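Local coordinates for gram-negative insecticidal protein (Chromobacterium piscinae, PDB 6FBM), which is an insecticidal toxin with a MACPF module and a beta-tripod module, probably acting by forming pores in the membranes of target insect cells, at residues A[41-46]-A[142-147]; A[61-66]-A[133-138]; A[370-375]-A[479-484]; A[472-477]-A[505-510]. All blocks are in the same frame, centred on the assembly; numbering follows the deposited sequence.

Contact 1. Residues A[41-46]-A[142-147]; sequences FDFGGE and RSMLRR
F41 and L145 face each other across a single beta bridge, CA to CA 4.5 Å, and the one clear hydrogen bond runs from D42 N to M144 O over 2.8 Å, nearly straight at 167°. The two strips are loops: 41-46 links strands 35-39 and 47-52, whereas 142-147 links helix 138-141 to helix 147-154, with R146 at the N-cap of the latter. The acceptor M144 O does double duty, since F41 CA also leans on it at 3.2 Å as a CH donor, and it lies at the edge of the F41 ring, near the ring plane. That ring runs alongside L145 and points the same way, its CE1 3.5 Å from L145 CD2, and Y171 meets it edge-to-face. On the other flank M144 crosses F43 at about a right angle; a bend at the last torsion (chi3 71°) brings the methyl CE to within 3.8 Å of F43 CD1. F43 in turn offers one ring face to F41 CB, offset toward the rim. R146 takes the solvent side. Its chain, bent at chi2 and chi3, passes F41 O, with CG at 3.6 Å, and carries the guanidinium across D42. There D42 OD1 and R146 NH1 stay 4.2 Å apart, with the oxygen well out of the guanidinium plane and no N-H aimed at it. The contact therefore shows a division of labour: a directional backbone bond and largely apolar side chains make up most of the fit of loop on loop, while the exposed opposite charges probably add no more than a diffuse attraction.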
loop_
_atom_site.group_PDB
_atom_site.type_symbol
_atom_site.label_atom_id
_atom_site.label_comp_id
_atom_site.label_asym_id
_atom_site.label_seq_id
_atom_site.Cartn_x
_atom_site.Cartn_y
_atom_site.Cartn_z
ATOM N N PHE A 41 36.135 -4.382 -6.453
ATOM C CA PHE A 41 36.660 -3.114 -6.015
ATOM C C PHE A 41 35.948 -2.630 -4.785
ATOM O O PHE A 41 34.861 -3.088 -4.462
ATOM C CB PHE A 41 36.532 -2.088 -7.123
ATOM C CG PHE A 41 37.030 -2.566 -8.452
ATOM C CD1 PHE A 41 38.382 -2.649 -8.698
ATOM C CD2 PHE A 41 36.153 -2.948 -9.440
ATOM C CE1 PHE A 41 38.859 -3.079 -9.931
ATOM C CE2 PHE A 41 36.615 -3.393 -10.664
ATOM C CZ PHE A 41 37.975 -3.459 -10.907
ATOM N N ASP A 42 36.624 -1.734 -4.079
ATOM C CA ASP A 42 36.106 -1.023 -2.933
ATOM C C ASP A 42 35.997 0.391 -3.489
ATOM O O ASP A 42 37.009 1.024 -3.739
ATOM C CB ASP A 42 37.121 -1.100 -1.785
ATOM C CG ASP A 42 36.723 -0.247 -0.565
ATOM O OD1 ASP A 42 35.683 0.445 -0.565
ATOM O OD2 ASP A 42 37.451 -0.270 0.451
ATOM N N PHE A 43 34.775 0.872 -3.692
ATOM C CA PHE A 43 34.556 2.149 -4.390
ATOM C C PHE A 43 34.544 3.393 -3.501
ATOM O O PHE A 43 34.264 4.488 -3.992
ATOM C CB PHE A 43 33.274 2.075 -5.225
ATOM C CG PHE A 43 33.392 1.195 -6.422
ATOM C CD1 PHE A 43 34.210 1.561 -7.475
ATOM C CD2 PHE A 43 32.681 0.007 -6.502
ATOM C CE1 PHE A 43 34.317 0.749 -8.577
ATOM C CE2 PHE A 43 32.777 -0.801 -7.612
ATOM C CZ PHE A 43 33.587 -0.434 -8.649
ATOM N N GLY A 44 34.857 3.217 -2.213
ATOM C CA GLY A 44 34.795 4.283 -1.229
ATOM C C GLY A 44 33.364 4.417 -0.737
ATOM O O GLY A 44 32.369 4.155 -1.507
ATOM N N GLY A 45 33.242 4.800 0.532
ATOM C CA GLY A 45 31.934 4.992 1.156
ATOM C C GLY A 45 31.347 6.369 0.917
ATOM O O GLY A 45 30.185 6.587 1.263
ATOM N N GLU A 46 32.123 7.284 0.319
ATOM C CA GLU A 46 31.616 8.594 -0.003
ATOM C C GLU A 46 30.709 8.484 -1.233
ATOM O O GLU A 46 31.036 7.805 -2.211
ATOM C CB GLU A 46 32.738 9.610 -0.251
ATOM C CG GLU A 46 33.633 9.887 0.947
ATOM C CD GLU A 46 34.966 9.128 0.913
ATOM O OE1 GLU A 46 35.133 8.115 0.158
ATOM O OE2 GLU A 46 35.888 9.559 1.667
ATOM N N ARG A 142 43.495 -0.009 -9.771
ATOM C CA ARG A 142 44.567 -0.815 -9.177
ATOM C C ARG A 142 44.730 -0.573 -7.700
ATOM O O ARG A 142 45.008 -1.516 -6.962
ATOM C CB ARG A 142 45.894 -0.545 -9.887
ATOM C CG ARG A 142 46.913 -1.685 -9.791
ATOM C CD ARG A 142 47.477 -2.021 -11.161
ATOM N NE ARG A 142 48.058 -0.838 -11.798
ATOM C CZ ARG A 142 48.190 -0.636 -13.117
ATOM N NH1 ARG A 142 47.783 -1.542 -14.006
ATOM N NH2 ARG A 142 48.733 0.502 -13.553
ATOM N N SER A 143 44.528 0.664 -7.251
ATOM C CA SER A 143 44.586 0.994 -5.819
ATOM C C SER A 143 43.257 0.787 -5.059
ATOM O O SER A 143 43.164 1.136 -3.888
ATOM C CB SER A 143 45.064 2.448 -5.641
ATOM O OG SER A 143 44.038 3.364 -5.995
ATOM N N MET A 144 42.248 0.224 -5.719
ATOM C CA MET A 144 40.901 0.098 -5.155
ATOM C C MET A 144 40.433 -1.341 -5.112
ATOM O O MET A 144 39.239 -1.577 -4.972
ATOM C CB MET A 144 39.919 0.925 -6.003
ATOM C CG MET A 144 40.141 2.420 -5.884
ATOM S SD MET A 144 39.354 3.273 -7.242
ATOM C CE MET A 144 37.603 3.112 -6.902
ATOM N N LEU A 145 41.363 -2.294 -5.211
ATOM C CA LEU A 145 41.011 -3.696 -5.279
ATOM C C LEU A 145 40.635 -4.195 -3.906
ATOM O O LEU A 145 41.200 -3.744 -2.901
ATOM C CB LEU A 145 42.193 -4.518 -5.802
ATOM C CG LEU A 145 42.762 -4.130 -7.160
ATOM C CD1 LEU A 145 43.867 -5.103 -7.518
ATOM C CD2 LEU A 145 41.691 -4.121 -8.237
ATOM N N ARG A 146 39.674 -5.112 -3.855
ATOM C CA ARG A 146 39.341 -5.775 -2.598
ATOM C C ARG A 146 40.499 -6.701 -2.282
ATOM O O ARG A 146 41.228 -7.130 -3.174
ATOM C CB ARG A 146 38.036 -6.567 -2.681
ATOM C CG ARG A 146 36.817 -5.703 -2.944
ATOM C CD ARG A 146 35.584 -6.058 -2.175
ATOM N NE ARG A 146 35.707 -5.736 -0.751
ATOM C CZ ARG A 146 35.263 -4.616 -0.170
ATOM N NH1 ARG A 146 34.644 -3.653 -0.862
ATOM N NH2 ARG A 146 35.434 -4.455 1.141
ATOM N N ARG A 147 40.641 -7.008 -0.999
ATOM C CA ARG A 147 41.815 -7.707 -0.483
ATOM C C ARG A 147 42.041 -9.057 -1.188
ATOM O O ARG A 147 43.082 -9.243 -1.809
ATOM C CB ARG A 147 41.725 -7.841 1.051
ATOM C CG ARG A 147 42.990 -8.324 1.782
ATOM C CD ARG A 147 42.855 -9.736 2.355
ATOM N NE ARG A 147 41.781 -9.849 3.372
ATOM C CZ ARG A 147 40.623 -10.533 3.248
ATOM N NH1 ARG A 147 40.309 -11.221 2.136
ATOM N NH2 ARG A 147 39.758 -10.518 4.258
#

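Contact 2. Residues A[61-66]-A[133-138]; sequences RSMHVH and ISLPGA
M63 and L135 lie side by side, pointing the same way, just where two long strands of the bent antiparallel MACPF sheet, 64-78 and 120-134, meet at their ends. M63 CG touches L135 CD2 at 3.7 Å. Against I133 the same methionine is turned differently: the two side chains cross at a slant, and M63 SD rests 3.8 Å from the branch methyl CG2 of I133. I133 places CG2 anti to its backbone N, on the side where M63 SD lies, with CG1 beside that N. The extended M63 chain thus slides between I133 and L135, a largely apolar patch to which M19 and V177 also contribute.

Alternation sends the next pair to the other face. H64 and S134 form an antiparallel hydrogen-bonded pair, with H64 N to S134 O at 3.0 Å and S134 N to H64 O at 2.9 Å. V65 and I133 follow as a non-hydrogen-bonded pair. On the H64 and S134 face H64 CB approaches S134 OG, while the imidazole of H64 leads away from the partner strand. Past the strand end P136 CD touches S62 O at 3.5 Å, and backbone bonds of I133 to A175 and of L135 to S173 tie the second strand onward to strand 170-177. A water bridges the two strands on the side of H64 and S134: it donates to H64 O, lies 3.1 Å from S134 OG, and sits in the ring plane of H66, 2.7 Å from ND1.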
loop_
_atom_site.group_PDB
_atom_site.type_symbol
_atom_site.label_atom_id
_atom_site.label_comp_id
_atom_site.label_asym_id
_atom_site.label_seq_id
_atom_site.Cartn_x
_atom_site.Cartn_y
_atom_site.Cartn_z
ATOM N N ARG A 61 31.133 8.264 -5.273
ATOM C CA ARG A 61 31.882 9.376 -5.884
ATOM C C ARG A 61 32.875 8.923 -6.934
ATOM O O ARG A 61 33.071 9.629 -7.908
ATOM C CB ARG A 61 32.658 10.167 -4.832
ATOM C CG ARG A 61 32.004 11.491 -4.487
ATOM C CD ARG A 61 32.650 12.108 -3.237
ATOM N NE ARG A 61 31.643 12.884 -2.515
ATOM C CZ ARG A 61 31.122 14.049 -2.923
ATOM N NH1 ARG A 61 31.598 14.683 -4.002
ATOM N NH2 ARG A 61 30.178 14.638 -2.172
ATOM N N SER A 62 33.472 7.759 -6.731
ATOM C CA SER A 62 34.409 7.225 -7.692
ATOM C C SER A 62 33.798 6.829 -9.033
ATOM O O SER A 62 34.544 6.637 -10.000
ATOM C CB SER A 62 35.151 6.007 -7.095
ATOM O OG SER A 62 34.227 5.014 -6.622
ATOM N N MET A 63 32.465 6.703 -9.124
ATOM C CA MET A 63 31.832 6.395 -10.407
ATOM C C MET A 63 31.345 7.671 -10.999
ATOM O O MET A 63 31.146 8.666 -10.278
ATOM C CB MET A 63 30.665 5.434 -10.250
ATOM C CG MET A 63 31.022 4.165 -9.501
ATOM S SD MET A 63 29.648 2.992 -9.501
ATOM C CE MET A 63 30.319 1.713 -8.412
ATOM N N HIS A 64 31.179 7.650 -12.316
ATOM C CA HIS A 64 30.634 8.778 -13.047
ATOM C C HIS A 64 29.307 8.344 -13.654
ATOM O O HIS A 64 29.182 7.233 -14.178
ATOM C CB HIS A 64 31.579 9.202 -14.164
ATOM C CG HIS A 64 32.711 10.065 -13.703
ATOM N ND1 HIS A 64 33.476 10.820 -14.574
ATOM C CD2 HIS A 64 33.217 10.303 -12.469
ATOM C CE1 HIS A 64 34.404 11.471 -13.890
ATOM N NE2 HIS A 64 34.277 11.162 -12.615
ATOM N N VAL A 65 28.348 9.262 -13.618
ATOM C CA VAL A 65 27.044 9.028 -14.166
ATOM C C VAL A 65 26.804 10.051 -15.235
ATOM O O VAL A 65 26.986 11.251 -15.006
ATOM C CB VAL A 65 25.963 9.146 -13.078
ATOM C CG1 VAL A 65 24.578 9.018 -13.681
ATOM C CG2 VAL A 65 26.184 8.081 -12.000
ATOM N N HIS A 66 26.363 9.566 -16.382
ATOM C CA HIS A 66 25.936 10.386 -17.509
ATOM C C HIS A 66 24.512 10.051 -17.858
ATOM O O HIS A 66 24.242 8.973 -18.354
ATOM C CB HIS A 66 26.870 10.139 -18.725
ATOM C CG HIS A 66 28.183 10.825 -18.601
ATOM N ND1 HIS A 66 29.268 10.237 -17.972
ATOM C CD2 HIS A 66 28.562 12.090 -18.910
ATOM C CE1 HIS A 66 30.267 11.102 -17.920
ATOM N NE2 HIS A 66 29.867 12.231 -18.487
ATOM N N ILE A 133 26.764 4.419 -16.348
ATOM C CA ILE A 133 27.648 4.509 -15.200
ATOM C C ILE A 133 28.987 4.037 -15.729
ATOM O O ILE A 133 29.040 3.093 -16.534
ATOM C CB ILE A 133 27.227 3.636 -14.007
ATOM C CG1 ILE A 133 25.712 3.729 -13.773
ATOM C CG2 ILE A 133 28.013 4.044 -12.778
ATOM C CD1 ILE A 133 25.181 2.816 -12.706
ATOM N N SER A 134 30.056 4.711 -15.320
ATOM C CA SER A 134 31.396 4.329 -15.751
ATOM C C SER A 134 32.359 4.425 -14.590
ATOM O O SER A 134 32.175 5.223 -13.680
ATOM C CB SER A 134 31.855 5.199 -16.909
ATOM O OG SER A 134 31.837 6.566 -16.532
ATOM N N LEU A 135 33.344 3.541 -14.622
ATOM C CA LEU A 135 34.384 3.464 -13.612
ATOM C C LEU A 135 35.653 4.174 -14.085
ATOM O O LEU A 135 35.801 4.483 -15.280
ATOM C CB LEU A 135 34.733 2.000 -13.350
ATOM C CG LEU A 135 33.590 1.140 -12.808
ATOM C CD1 LEU A 135 34.110 -0.248 -12.504
ATOM C CD2 LEU A 135 32.983 1.741 -11.550
ATOM N N PRO A 136 36.591 4.406 -13.151
ATOM C CA PRO A 136 37.931 4.802 -13.527
ATOM C C PRO A 136 38.638 3.753 -14.400
ATOM O O PRO A 136 38.205 2.588 -14.507
ATOM C CB PRO A 136 38.645 4.898 -12.170
ATOM C CG PRO A 136 37.596 5.205 -11.204
ATOM C CD PRO A 136 36.480 4.312 -11.686
ATOM N N GLY A 137 39.741 4.189 -14.995
ATOM C CA GLY A 137 40.611 3.323 -15.789
ATOM C C GLY A 137 41.306 2.321 -14.911
ATOM O O GLY A 137 41.375 2.507 -13.696
ATOM N N ALA A 138 41.815 1.271 -15.527
ATOM C CA ALA A 138 42.558 0.202 -14.838
ATOM C C ALA A 138 43.563 0.698 -13.831
ATOM O O ALA A 138 43.653 0.179 -12.723
ATOM C CB ALA A 138 43.279 -0.694 -15.839
HETATM O O HOH W 1 29.078 7.579 -17.374
#

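Contact 3. Residues A[370-375]-A[479-484]; sequences HAPIFK and ASSCFA
S481 is the residue that reaches across to segment 370-375, and it does so from an ST turn in the Vps62-like part of the chain, probably the beta-tripod module. Its CB bond points toward the other segment. S481 OG lies 3.1 Å from H370 O, while the separation of S481 CB from that same oxygen, 3.0 Å, is unusually short for carbon and oxygen and is best treated with caution at this resolution. With chi1 at -49° the hydroxyl is turned to the side where both H370 O and the proline ring lie, and P372 CD is 3.9 Å from S481 OG. Next to it A371 CB and C482 SG come only to 4.5 Å, a loose apolar touch.

S481 is the middle residue of the ST turn, which probably helps to set its position, and S480 O takes a hydrogen bond from Q471 NE2. Just beyond, backbone bonds of F483 with D420 and of A484 with W470 lead into strand 484-486. The other segment has its own partners: the imidazole of H370 points away from S481, and its ND1 is hydrogen-bonded to P324 O, A371 leans on M326, P372 packs on M320, and I373 pairs with D321 where strand 373-376 joins strand 318-321. The principle illustrated is that a small buried contact without a clear hydrogen bond of its own can be set by neighbours of each segment. The turn itself is closed by the bond from C482 N to S480 OG, 3.0 Å long with an angle of 154° at the hydrogen.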
loop_
_atom_site.group_PDB
_atom_site.type_symbol
_atom_site.label_atom_id
_atom_site.label_comp_id
_atom_site.label_asym_id
_atom_site.label_seq_id
_atom_site.Cartn_x
_atom_site.Cartn_y
_atom_site.Cartn_z
ATOM N N HIS A 370 16.727 -44.385 -62.902
ATOM C CA HIS A 370 15.842 -43.671 -62.016
ATOM C C HIS A 370 16.232 -42.200 -61.946
ATOM O O HIS A 370 17.400 -41.860 -61.936
ATOM C CB HIS A 370 15.881 -44.308 -60.625
ATOM C CG HIS A 370 15.314 -45.687 -60.597
ATOM N ND1 HIS A 370 13.985 -45.936 -60.344
ATOM C CD2 HIS A 370 15.901 -46.891 -60.791
ATOM C CE1 HIS A 370 13.776 -47.243 -60.377
ATOM N NE2 HIS A 370 14.922 -47.840 -60.645
ATOM N N ALA A 371 15.207 -41.352 -61.911
ATOM C CA ALA A 371 15.353 -39.941 -61.616
ATOM C C ALA A 371 15.034 -39.769 -60.147
ATOM O O ALA A 371 13.957 -40.122 -59.711
ATOM C CB ALA A 371 14.399 -39.106 -62.451
ATOM N N PRO A 372 15.968 -39.196 -59.375
ATOM C CA PRO A 372 15.684 -39.034 -57.967
ATOM C C PRO A 372 14.566 -37.994 -57.687
ATOM O O PRO A 372 14.283 -37.105 -58.510
ATOM C CB PRO A 372 17.020 -38.584 -57.406
ATOM C CG PRO A 372 17.701 -37.890 -58.514
ATOM C CD PRO A 372 17.225 -38.515 -59.781
ATOM N N ILE A 373 13.933 -38.166 -56.540
ATOM C CA ILE A 373 12.985 -37.211 -55.994
ATOM C C ILE A 373 13.472 -36.764 -54.628
ATOM O O ILE A 373 14.201 -37.478 -53.958
ATOM C CB ILE A 373 11.534 -37.761 -55.960
ATOM C CG1 ILE A 373 11.423 -39.058 -55.154
ATOM C CG2 ILE A 373 11.062 -37.975 -57.387
ATOM C CD1 ILE A 373 10.031 -39.644 -55.108
ATOM N N PHE A 374 13.133 -35.535 -54.271
ATOM C CA PHE A 374 13.692 -34.875 -53.095
ATOM C C PHE A 374 12.582 -34.282 -52.256
ATOM O O PHE A 374 11.568 -33.837 -52.779
ATOM C CB PHE A 374 14.661 -33.789 -53.508
ATOM C CG PHE A 374 15.822 -34.289 -54.307
ATOM C CD1 PHE A 374 16.962 -34.736 -53.674
ATOM C CD2 PHE A 374 15.789 -34.295 -55.671
ATOM C CE1 PHE A 374 18.050 -35.186 -54.406
ATOM C CE2 PHE A 374 16.879 -34.744 -56.413
ATOM C CZ PHE A 374 18.024 -35.177 -55.778
ATOM N N LYS A 375 12.774 -34.317 -50.948
ATOM C CA LYS A 375 11.814 -33.790 -50.004
ATOM C C LYS A 375 12.469 -32.709 -49.146
ATOM O O LYS A 375 13.578 -32.885 -48.653
ATOM C CB LYS A 375 11.273 -34.911 -49.126
ATOM C CG LYS A 375 10.391 -34.412 -47.998
ATOM C CD LYS A 375 9.627 -35.550 -47.331
ATOM C CE LYS A 375 8.809 -35.042 -46.152
ATOM N NZ LYS A 375 7.644 -35.937 -45.908
ATOM N N ALA A 479 25.805 -37.206 -59.462
ATOM C CA ALA A 479 25.788 -37.639 -60.873
ATOM C C ALA A 479 24.329 -37.631 -61.307
ATOM O O ALA A 479 23.531 -38.417 -60.789
ATOM C CB ALA A 479 26.374 -39.044 -61.034
ATOM N N SER A 480 23.987 -36.711 -62.209
ATOM C CA SER A 480 22.588 -36.448 -62.540
ATOM C C SER A 480 21.957 -37.578 -63.318
ATOM O O SER A 480 22.636 -38.235 -64.094
ATOM C CB SER A 480 22.465 -35.180 -63.354
ATOM O OG SER A 480 21.128 -34.960 -63.739
ATOM N N SER A 481 20.659 -37.784 -63.122
ATOM C CA SER A 481 19.887 -38.741 -63.906
ATOM C C SER A 481 18.931 -38.040 -64.856
ATOM O O SER A 481 18.009 -38.648 -65.387
ATOM C CB SER A 481 19.108 -39.651 -62.959
ATOM O OG SER A 481 19.952 -40.160 -61.960
ATOM N N CYS A 482 19.160 -36.757 -65.083
ATOM C CA CYS A 482 18.239 -35.908 -65.799
ATOM C C CYS A 482 18.930 -35.348 -67.030
ATOM O O CYS A 482 20.128 -35.614 -67.273
ATOM C CB CYS A 482 17.788 -34.805 -64.841
ATOM S SG CYS A 482 16.782 -35.432 -63.448
ATOM N N PHE A 483 18.180 -34.575 -67.811
ATOM C CA PHE A 483 18.742 -33.984 -69.012
ATOM C C PHE A 483 18.470 -32.500 -69.134
ATOM O O PHE A 483 17.659 -31.952 -68.403
ATOM C CB PHE A 483 18.268 -34.731 -70.258
ATOM C CG PHE A 483 16.797 -34.875 -70.358
ATOM C CD1 PHE A 483 16.168 -35.958 -69.777
ATOM C CD2 PHE A 483 16.040 -33.952 -71.062
ATOM C CE1 PHE A 483 14.793 -36.111 -69.877
ATOM C CE2 PHE A 483 14.673 -34.108 -71.185
ATOM C CZ PHE A 483 14.051 -35.180 -70.594
ATOM N N ALA A 484 19.184 -31.863 -70.052
ATOM C CA ALA A 484 18.984 -30.472 -70.388
ATOM C C ALA A 484 19.086 -30.355 -71.894
ATOM O O ALA A 484 20.005 -30.916 -72.480
ATOM C CB ALA A 484 20.060 -29.632 -69.737
#

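Contact 4. Residues A[472-477]-A[505-510]; sequences PGAAGA and IACVKT
G476 O is gripped twice by T510, once by the backbone N at 2.8 Å and once by the hydroxyl OG1 at 3.0 Å. The acceptor belongs to a type II beta turn, A474 to A477, that follows strand 468-473 in the Vps62-like region. The two donors come at different heights: N lies in the carbonyl plane and gives a bond of 169°, whereas OG1 sits 49° above it. Both can reach one oxygen because T510 places OG1 beside its own backbone N, chi1 -60°. The turn is closed in the usual way, A477 N donating to A474 O, and G476 takes its third position with a positive phi.

Next to this pair of hydrogen bonds, A477 and K509 form a single backbone bridge, their CA atoms 4.0 Å apart, and A477 CA makes a CH contact to V508 O. Here the packing becomes apolar and small. A477 CB presses on C507 CB at 3.4 Å, A474 CB lies farther out, and C507 SG points to the end of strand 468-473, 3.7 Å from P472 CB. Q449 and A446 lie alongside: A475 N donates to Q449 OE1, and C507 pairs through its backbone with A446, in strand 445-447. The turn thus lies against the strand through alanine, glycine, cysteine and proline atoms, polar at the exposed end and apolar toward the buried one. At that buried end C507 SG comes to 3.5 Å from G473 N, close beside the glycine backbone.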
loop_
_atom_site.group_PDB
_atom_site.type_symbol
_atom_site.label_atom_id
_atom_site.label_comp_id
_atom_site.label_asym_id
_atom_site.label_seq_id
_atom_site.Cartn_x
_atom_site.Cartn_y
_atom_site.Cartn_z
ATOM N N PRO A 472 23.623 -33.105 -67.409
ATOM C CA PRO A 472 24.457 -32.103 -66.774
ATOM C C PRO A 472 25.298 -32.692 -65.616
ATOM O O PRO A 472 25.007 -33.781 -65.081
ATOM C CB PRO A 472 23.437 -31.095 -66.283
ATOM C CG PRO A 472 22.278 -31.949 -65.887
ATOM C CD PRO A 472 22.240 -33.050 -66.902
ATOM N N GLY A 473 26.358 -31.981 -65.269
ATOM C CA GLY A 473 27.243 -32.379 -64.178
ATOM C C GLY A 473 28.049 -31.187 -63.664
ATOM O O GLY A 473 28.235 -30.164 -64.344
ATOM N N ALA A 474 28.517 -31.331 -62.439
ATOM C CA ALA A 474 29.332 -30.318 -61.822
ATOM C C ALA A 474 30.248 -30.948 -60.793
ATOM O O ALA A 474 29.984 -32.059 -60.318
ATOM C CB ALA A 474 28.445 -29.267 -61.186
ATOM N N ALA A 475 31.330 -30.240 -60.462
ATOM C CA ALA A 475 32.217 -30.660 -59.379
ATOM C C ALA A 475 31.396 -30.647 -58.103
ATOM O O ALA A 475 30.803 -29.631 -57.767
ATOM C CB ALA A 475 33.410 -29.718 -59.262
ATOM N N GLY A 476 31.325 -31.788 -57.439
ATOM C CA GLY A 476 30.594 -31.922 -56.181
ATOM C C GLY A 476 29.084 -32.196 -56.251
ATOM O O GLY A 476 28.465 -32.512 -55.202
ATOM N N ALA A 477 28.485 -32.105 -57.447
ATOM C CA ALA A 477 27.071 -32.430 -57.623
ATOM C C ALA A 477 26.856 -33.924 -57.827
ATOM O O ALA A 477 27.714 -34.617 -58.357
ATOM C CB ALA A 477 26.481 -31.663 -58.791
ATOM N N ILE A 505 19.387 -23.566 -65.165
ATOM C CA ILE A 505 19.581 -24.972 -64.908
ATOM C C ILE A 505 20.802 -25.125 -64.049
ATOM O O ILE A 505 21.771 -24.389 -64.208
ATOM C CB ILE A 505 19.770 -25.780 -66.220
ATOM C CG1 ILE A 505 18.497 -25.745 -67.071
ATOM C CG2 ILE A 505 20.213 -27.219 -65.945
ATOM C CD1 ILE A 505 17.384 -26.608 -66.498
ATOM N N ALA A 506 20.758 -26.106 -63.153
ATOM C CA ALA A 506 21.891 -26.414 -62.297
ATOM C C ALA A 506 21.912 -27.889 -61.929
ATOM O O ALA A 506 21.030 -28.660 -62.341
ATOM C CB ALA A 506 21.856 -25.550 -61.058
ATOM N N CYS A 507 22.949 -28.282 -61.193
ATOM C CA CYS A 507 23.046 -29.608 -60.589
ATOM C C CYS A 507 23.053 -29.469 -59.077
ATOM O O CYS A 507 23.560 -28.490 -58.543
ATOM C CB CYS A 507 24.321 -30.306 -61.030
ATOM S SG CYS A 507 24.494 -30.436 -62.797
ATOM N N VAL A 508 22.526 -30.484 -58.402
ATOM C CA VAL A 508 22.327 -30.434 -56.971
ATOM C C VAL A 508 23.525 -31.053 -56.266
ATOM O O VAL A 508 23.922 -32.175 -56.586
ATOM C CB VAL A 508 20.989 -31.083 -56.542
ATOM C CG1 VAL A 508 20.886 -32.586 -56.869
ATOM C CG2 VAL A 508 20.710 -30.800 -55.072
ATOM N N LYS A 509 24.088 -30.289 -55.309
ATOM C CA LYS A 509 25.270 -30.671 -54.532
ATOM C C LYS A 509 25.076 -31.930 -53.683
ATOM O O LYS A 509 24.012 -32.119 -53.061
ATOM C CB LYS A 509 25.673 -29.550 -53.573
ATOM C CG LYS A 509 26.210 -28.278 -54.212
ATOM C CD LYS A 509 26.356 -27.197 -53.142
ATOM C CE LYS A 509 27.403 -26.156 -53.451
ATOM N NZ LYS A 509 27.387 -25.169 -52.337
ATOM N N THR A 510 26.134 -32.748 -53.619
ATOM C CA THR A 510 26.172 -33.917 -52.746
ATOM C C THR A 510 26.053 -33.500 -51.269
ATOM O O THR A 510 25.408 -34.201 -50.472
ATOM C CB THR A 510 27.460 -34.749 -52.977
ATOM O OG1 THR A 510 27.500 -35.181 -54.336
ATOM C CG2 THR A 510 27.521 -35.995 -52.056
#

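The four contacts fall into two pairs at opposite ends of the elongated chain. Contacts 1 and 2 lie in the MACPF region and touch: F43 O accepts from S62 OG at 2.7 Å, and E46 and R61 share a backbone bond. Contact 2 is nested inside the loop that contact 1 closes. Contacts 3 and 4 lie in the Vps62-like region and also touch, through C482 O and P472 CD, with segments alternating along the chain. Contact 2 alone pairs two regular strands; contact 1 joins loops, and contact 4 sets a turn on a strand end. Contact 3 is the most buried and has no clear crossing hydrogen bond, whereas the others combine such bonds with partly exposed polar groups at their edges.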